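Subclass B3 metallo-beta-lactamase (Sphingobium indicum, PDB 7LUU) hydrolyses beta-lactam antibiotics at an active site that holds two zinc ions. Local coordinates at residues Pro61-Gly66 against Ala211-Arg216; Ala190-His195 against Trp207-Cys212. One frame throughout, in Å; residues are numbered along the deposited sequence.

Overall arrangement
Both contacts draw on strand 205-213, and their centres lie about 13 Å apart. Contact 2 pairs residues 207-212 with the neighbouring strand 190-195 of one sheet; contact 1 takes the far end of the same strand, together with the turn that follows, and sets it against residues 61-66 at the margin of the other sheet. Ala211 and Cys212 belong to both. Contact 2 is nearer the active site: the side chain of Trp207 is about 8 Å from that of the zinc ligand Glu122, about 9 Å from that of His127 and about 13 Å from a bound zinc ion. Contact 1 lies away from the metal site, its centre about 20 Å from the chain centre.

Contact 1 (Pro61-Gly66 against Ala211-Arg216); sequences PERVFG and ACEGKR
Ala211 meets Phe65 twice. Its carbonyl O sits at the ring edge, near the ring plane and 3.3 Å from Phe65 CE2, while its methyl CB lies 3.5 Å from the backbone O of Phe65. Phe65 CG stands anti to the backbone N (chi1 -173°), which turns the ring against Ala211 and Glu213. At Cys212 the contact is made by the main chain: Cys212 O stands 3.3 Å from Gly66 CA. A disulfide ties Cys212 to Cys217, across the hairpin of strands 205-213 and 216-223.

Glu213 carries most of the polar contact. Its chain, extended beyond CG, runs over one face of Phe65, with CG 3.9 Å from the ring centroid in a CH-pi contact. The carboxylate follows in a stacked position, its plane 11° from that of the ring. From there OE2 uses its anti lone pair to accept the N-H of Gly66 at 2.7 Å and 172°. Arg63 NH1 holds the other end of that glycine, donating to Gly66 O at 2.7 Å.

Edge strand 62-65 of one sheet of the metallo-beta-lactamase sandwich here crosses, nearly at right angles, the far end of strand 205-213, an inner strand of the other. Val64 and Phe65 form a classic beta bulge opposite Ser68.

A type II' turn from Glu213 to Arg216 brings the chain back to the ring. Arg216 O reaches the edge of Phe65 in its plane; the Arg216 guanidinium has Phe65 CZ over one face, and Arg216 NH2 lies 3.9 Å from Phe65 CE1. Lys218, outside the two segments, makes a cation-pi contact with the Phe65 ring.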
loop_
_atom_site.group_PDB
_atom_site.type_symbol
_atom_site.label_atom_id
_atom_site.label_comp_id
_atom_site.label_asym_id
_atom_site.label_seq_id
_atom_site.Cartn_x
_atom_site.Cartn_y
_atom_site.Cartn_z
ATOM N N PRO A 61 -14.416 -4.667 -10.181
ATOM C CA PRO A 61 -14.064 -5.171 -8.842
ATOM C C PRO A 61 -14.349 -6.659 -8.740
ATOM O O PRO A 61 -15.263 -7.208 -9.394
ATOM C CB PRO A 61 -14.939 -4.328 -7.888
ATOM C CG PRO A 61 -16.094 -3.858 -8.785
ATOM C CD PRO A 61 -15.555 -3.735 -10.177
ATOM N N GLU A 62 -13.486 -7.348 -7.985
ATOM C CA GLU A 62 -13.512 -8.824 -7.963
ATOM C C GLU A 62 -13.259 -9.296 -6.542
ATOM O O GLU A 62 -12.496 -8.659 -5.798
ATOM C CB GLU A 62 -12.439 -9.441 -8.891
ATOM C CG GLU A 62 -12.735 -9.209 -10.368
ATOM C CD GLU A 62 -11.719 -9.804 -11.327
ATOM O OE1 GLU A 62 -10.554 -9.409 -11.306
ATOM O OE2 GLU A 62 -12.137 -10.661 -12.151
ATOM N N ARG A 63 -13.905 -10.409 -6.178
ATOM C CA ARG A 63 -13.606 -11.109 -4.919
ATOM C C ARG A 63 -12.278 -11.831 -5.080
ATOM O O ARG A 63 -12.018 -12.454 -6.127
ATOM C CB ARG A 63 -14.707 -12.130 -4.564
ATOM C CG ARG A 63 -14.419 -12.915 -3.265
ATOM C CD ARG A 63 -15.323 -14.210 -3.198
ATOM N NE ARG A 63 -16.697 -13.854 -3.488
ATOM C CZ ARG A 63 -17.493 -13.222 -2.648
ATOM N NH1 ARG A 63 -17.063 -12.894 -1.444
ATOM N NH2 ARG A 63 -18.745 -12.919 -3.002
ATOM N N VAL A 64 -11.404 -11.700 -4.082
ATOM C CA VAL A 64 -10.146 -12.428 -4.037
ATOM C C VAL A 64 -10.408 -13.798 -3.447
ATOM O O VAL A 64 -10.183 -14.831 -4.084
ATOM C CB VAL A 64 -9.110 -11.664 -3.195
ATOM C CG1 VAL A 64 -7.770 -12.407 -3.064
ATOM C CG2 VAL A 64 -8.744 -10.313 -3.887
ATOM N N PHE A 65 -10.897 -13.807 -2.218
ATOM C CA PHE A 65 -11.215 -15.048 -1.545
ATOM C C PHE A 65 -12.057 -14.646 -0.342
ATOM O O PHE A 65 -11.788 -13.628 0.297
ATOM C CB PHE A 65 -9.953 -15.790 -1.086
ATOM C CG PHE A 65 -10.227 -17.141 -0.547
ATOM C CD1 PHE A 65 -10.478 -18.192 -1.427
ATOM C CD2 PHE A 65 -10.212 -17.389 0.826
ATOM C CE1 PHE A 65 -10.728 -19.482 -0.946
ATOM C CE2 PHE A 65 -10.457 -18.719 1.321
ATOM C CZ PHE A 65 -10.756 -19.719 0.446
ATOM N N GLY A 66 -13.099 -15.403 -0.075
ATOM C CA GLY A 66 -13.767 -15.087 1.191
ATOM C C GLY A 66 -14.401 -13.733 1.141
ATOM O O GLY A 66 -14.976 -13.324 0.143
ATOM N N ALA A 211 -8.554 -14.847 5.154
ATOM C CA ALA A 211 -9.863 -14.810 4.517
ATOM C C ALA A 211 -10.345 -16.236 4.414
ATOM O O ALA A 211 -9.554 -17.135 4.094
ATOM C CB ALA A 211 -9.794 -14.139 3.125
ATOM N N CYS A 212 -11.617 -16.465 4.767
ATOM C CA CYS A 212 -12.106 -17.828 4.851
ATOM C C CYS A 212 -13.338 -18.019 3.990
ATOM O O CYS A 212 -14.132 -17.103 3.835
ATOM C CB CYS A 212 -12.458 -18.216 6.310
ATOM S SG CYS A 212 -11.008 -17.989 7.413
ATOM N N GLU A 213 -13.482 -19.244 3.466
ATOM C CA GLU A 213 -14.707 -19.699 2.793
ATOM C C GLU A 213 -15.054 -21.010 3.451
ATOM O O GLU A 213 -14.318 -21.986 3.266
ATOM C CB GLU A 213 -14.497 -19.874 1.292
ATOM C CG GLU A 213 -14.324 -18.484 0.577
ATOM C CD GLU A 213 -14.101 -18.553 -0.922
ATOM O OE1 GLU A 213 -14.221 -19.683 -1.494
ATOM O OE2 GLU A 213 -13.813 -17.501 -1.563
ATOM N N GLY A 214 -16.144 -21.011 4.218
ATOM C CA GLY A 214 -16.505 -22.172 5.014
ATOM C C GLY A 214 -15.375 -22.485 5.967
ATOM O O GLY A 214 -14.926 -21.626 6.748
ATOM N N LYS A 215 -14.833 -23.694 5.846
ATOM C CA LYS A 215 -13.764 -24.108 6.732
ATOM C C LYS A 215 -12.382 -23.897 6.135
ATOM O O LYS A 215 -11.392 -24.277 6.764
ATOM C CB LYS A 215 -13.954 -25.572 7.129
ATOM C CG LYS A 215 -15.271 -25.843 7.828
ATOM C CD LYS A 215 -15.558 -27.342 7.825
ATOM C CE LYS A 215 -16.777 -27.703 8.655
ATOM N NZ LYS A 215 -16.926 -29.193 8.777
ATOM N N ARG A 216 -12.260 -23.300 4.954
ATOM C CA ARG A 216 -10.940 -23.156 4.340
ATOM C C ARG A 216 -10.520 -21.702 4.447
ATOM O O ARG A 216 -11.336 -20.827 4.158
ATOM C CB ARG A 216 -10.954 -23.574 2.872
ATOM C CG ARG A 216 -11.453 -25.018 2.692
ATOM C CD ARG A 216 -10.912 -25.619 1.390
ATOM N NE ARG A 216 -11.221 -24.773 0.232
ATOM C CZ ARG A 216 -10.328 -24.073 -0.469
ATOM N NH1 ARG A 216 -9.027 -24.110 -0.155
ATOM N NH2 ARG A 216 -10.745 -23.356 -1.506
#

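Contact 2 (Ala190-His195 against Trp207-Cys212); sequences ASITAH and WSWNAC
His195 presents the edge of its imidazole to Ser208: OG lies in the ring plane, 2.7 Å from NE2, in a nearly straight hydrogen bond (165°) whose donor could be either group. Ser208 OG is turned between its own backbone N and carbonyl carbon (chi1 66°), which holds it out on the face it shares with Thr193, within range of the ring. Of the two indoles, Trp207 meets Ala194 obliquely, CZ3 being 3.5 Å from the methyl CB. Trp209 touches chiefly through its root, with CB 3.8 Å from Ile192 CG1; these two side chains lie side by side and point the same way, and the indole then leads off toward Ile220 and Phe222 of the next strand. Its NE1 is hydrogen-bonded to Ser68 OG.

The segments are the arms of an antiparallel beta hairpin, strands 190-196 and 205-213; the axes of the two short segments run at 157° to each other, N to C. Thr193 and Ser208 form a hydrogen-bonded pair: Thr193 N donates to Ser208 O at 2.7 Å, and Ser208 N returns the bond to Thr193 O at 3.0 Å. Ala194 and Trp207, the adjacent non-hydrogen-bonded pair, put their side chains on the opposite face, where Ile192 and Trp209 also pack against Ile81 of the other sheet. That hydrophobic face therefore looks into the interior of the sandwich.

Two residues further from the hairpin turn, at Ser191 and Asn210, water takes over the ladder. One molecule donates to Ser191 O at 2.7 Å and accepts from Asn210 N at 2.8 Å. A second accepts from Ser191 N and donates to Asn210 O, so all four main-chain polar groups are bridged although the strands have parted.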
loop_
_atom_site.group_PDB
_atom_site.type_symbol
_atom_site.label_atom_id
_atom_site.label_comp_id
_atom_site.label_asym_id
_atom_site.label_seq_id
_atom_site.Cartn_x
_atom_site.Cartn_y
_atom_site.Cartn_z
ATOM N N ALA A 190 -12.407 -10.392 11.698
ATOM C CA ALA A 190 -11.128 -10.285 11.008
ATOM C C ALA A 190 -10.021 -9.826 11.954
ATOM O O ALA A 190 -10.285 -9.153 12.951
ATOM C CB ALA A 190 -11.204 -9.297 9.850
ATOM N N SER A 191 -8.793 -10.242 11.646
ATOM C CA SER A 191 -7.597 -9.910 12.428
ATOM C C SER A 191 -6.545 -9.523 11.414
ATOM O O SER A 191 -6.085 -10.376 10.644
ATOM C CB SER A 191 -7.087 -11.067 13.270
ATOM O OG SER A 191 -8.096 -11.370 14.221
ATOM N N ILE A 192 -6.143 -8.258 11.404
ATOM C CA ILE A 192 -5.190 -7.794 10.393
ATOM C C ILE A 192 -3.877 -7.433 11.085
ATOM O O ILE A 192 -3.854 -6.559 11.956
ATOM C CB ILE A 192 -5.764 -6.576 9.658
ATOM C CG1 ILE A 192 -7.132 -6.993 9.016
ATOM C CG2 ILE A 192 -4.786 -6.117 8.573
ATOM C CD1 ILE A 192 -8.017 -5.749 8.667
ATOM N N THR A 193 -2.771 -8.001 10.640
ATOM C CA THR A 193 -1.502 -7.700 11.291
ATOM C C THR A 193 -0.707 -6.697 10.470
ATOM O O THR A 193 -0.615 -6.817 9.249
ATOM C CB THR A 193 -0.661 -8.957 11.521
ATOM O OG1 THR A 193 -1.403 -9.872 12.354
ATOM C CG2 THR A 193 0.658 -8.604 12.195
ATOM N N ALA A 194 -0.126 -5.696 11.153
ATOM C CA ALA A 194 0.763 -4.704 10.503
ATOM C C ALA A 194 2.201 -5.227 10.529
ATOM O O ALA A 194 2.672 -5.715 11.574
ATOM C CB ALA A 194 0.674 -3.371 11.289
ATOM N N HIS A 195 2.911 -5.125 9.398
ATOM C CA HIS A 195 4.329 -5.510 9.342
ATOM C C HIS A 195 5.119 -4.357 8.771
ATOM O O HIS A 195 4.907 -3.980 7.623
ATOM C CB HIS A 195 4.568 -6.749 8.479
ATOM C CG HIS A 195 3.686 -7.885 8.824
ATOM N ND1 HIS A 195 4.001 -8.833 9.782
ATOM C CD2 HIS A 195 2.457 -8.210 8.349
ATOM C CE1 HIS A 195 3.021 -9.725 9.847
ATOM N NE2 HIS A 195 2.067 -9.375 8.997
ATOM N N TRP A 207 0.385 -5.482 5.147
ATOM C CA TRP A 207 -0.743 -5.925 5.950
ATOM C C TRP A 207 -1.053 -7.374 5.649
ATOM O O TRP A 207 -1.148 -7.731 4.476
ATOM C CB TRP A 207 -1.970 -5.032 5.581
ATOM C CG TRP A 207 -1.636 -3.551 5.633
ATOM C CD1 TRP A 207 -1.206 -2.740 4.572
ATOM C CD2 TRP A 207 -1.550 -2.752 6.810
ATOM N NE1 TRP A 207 -0.949 -1.454 5.054
ATOM C CE2 TRP A 207 -1.121 -1.447 6.418
ATOM C CE3 TRP A 207 -1.809 -3.018 8.184
ATOM C CZ2 TRP A 207 -0.985 -0.402 7.338
ATOM C CZ3 TRP A 207 -1.690 -1.991 9.071
ATOM C CH2 TRP A 207 -1.254 -0.684 8.650
ATOM N N SER A 208 -1.365 -8.174 6.691
ATOM C CA SER A 208 -1.738 -9.552 6.439
ATOM C C SER A 208 -2.976 -9.938 7.233
ATOM O O SER A 208 -3.227 -9.440 8.343
ATOM C CB SER A 208 -0.566 -10.517 6.792
ATOM O OG SER A 208 -0.316 -10.468 8.219
ATOM N N TRP A 209 -3.739 -10.873 6.663
ATOM C CA TRP A 209 -4.902 -11.346 7.368
ATOM C C TRP A 209 -5.389 -12.626 6.712
ATOM O O TRP A 209 -5.044 -12.936 5.573
ATOM C CB TRP A 209 -6.007 -10.257 7.325
ATOM C CG TRP A 209 -6.634 -10.069 5.930
ATOM C CD1 TRP A 209 -7.801 -10.606 5.427
ATOM C CD2 TRP A 209 -6.066 -9.276 4.860
ATOM N NE1 TRP A 209 -8.008 -10.176 4.118
ATOM C CE2 TRP A 209 -6.982 -9.334 3.763
ATOM C CE3 TRP A 209 -4.933 -8.491 4.760
ATOM C CZ2 TRP A 209 -6.733 -8.700 2.525
ATOM C CZ3 TRP A 209 -4.679 -7.802 3.500
ATOM C CH2 TRP A 209 -5.596 -7.941 2.416
ATOM N N ASN A 210 -6.247 -13.355 7.432
ATOM C CA ASN A 210 -6.903 -14.563 6.908
ATOM C C ASN A 210 -8.267 -14.228 6.306
ATOM O O ASN A 210 -9.030 -13.426 6.867
ATOM C CB ASN A 210 -7.109 -15.564 8.043
ATOM C CG ASN A 210 -5.915 -16.490 8.256
ATOM O OD1 ASN A 210 -4.939 -16.441 7.499
ATOM N ND2 ASN A 210 -5.998 -17.363 9.289
ATOM N N ALA A 211 -8.554 -14.847 5.154
ATOM C CA ALA A 211 -9.863 -14.810 4.517
ATOM C C ALA A 211 -10.345 -16.236 4.414
ATOM O O ALA A 211 -9.554 -17.135 4.094
ATOM C CB ALA A 211 -9.794 -14.139 3.125
ATOM N N CYS A 212 -11.617 -16.465 4.767
ATOM C CA CYS A 212 -12.106 -17.828 4.851
ATOM C C CYS A 212 -13.338 -18.019 3.990
ATOM O O CYS A 212 -14.132 -17.103 3.835
ATOM C CB CYS A 212 -12.458 -18.216 6.310
ATOM S SG CYS A 212 -11.008 -17.989 7.413
HETATM O O HOH W 1 -6.603 -12.997 10.179
HETATM O O HOH W 2 -8.821 -12.191 9.424
#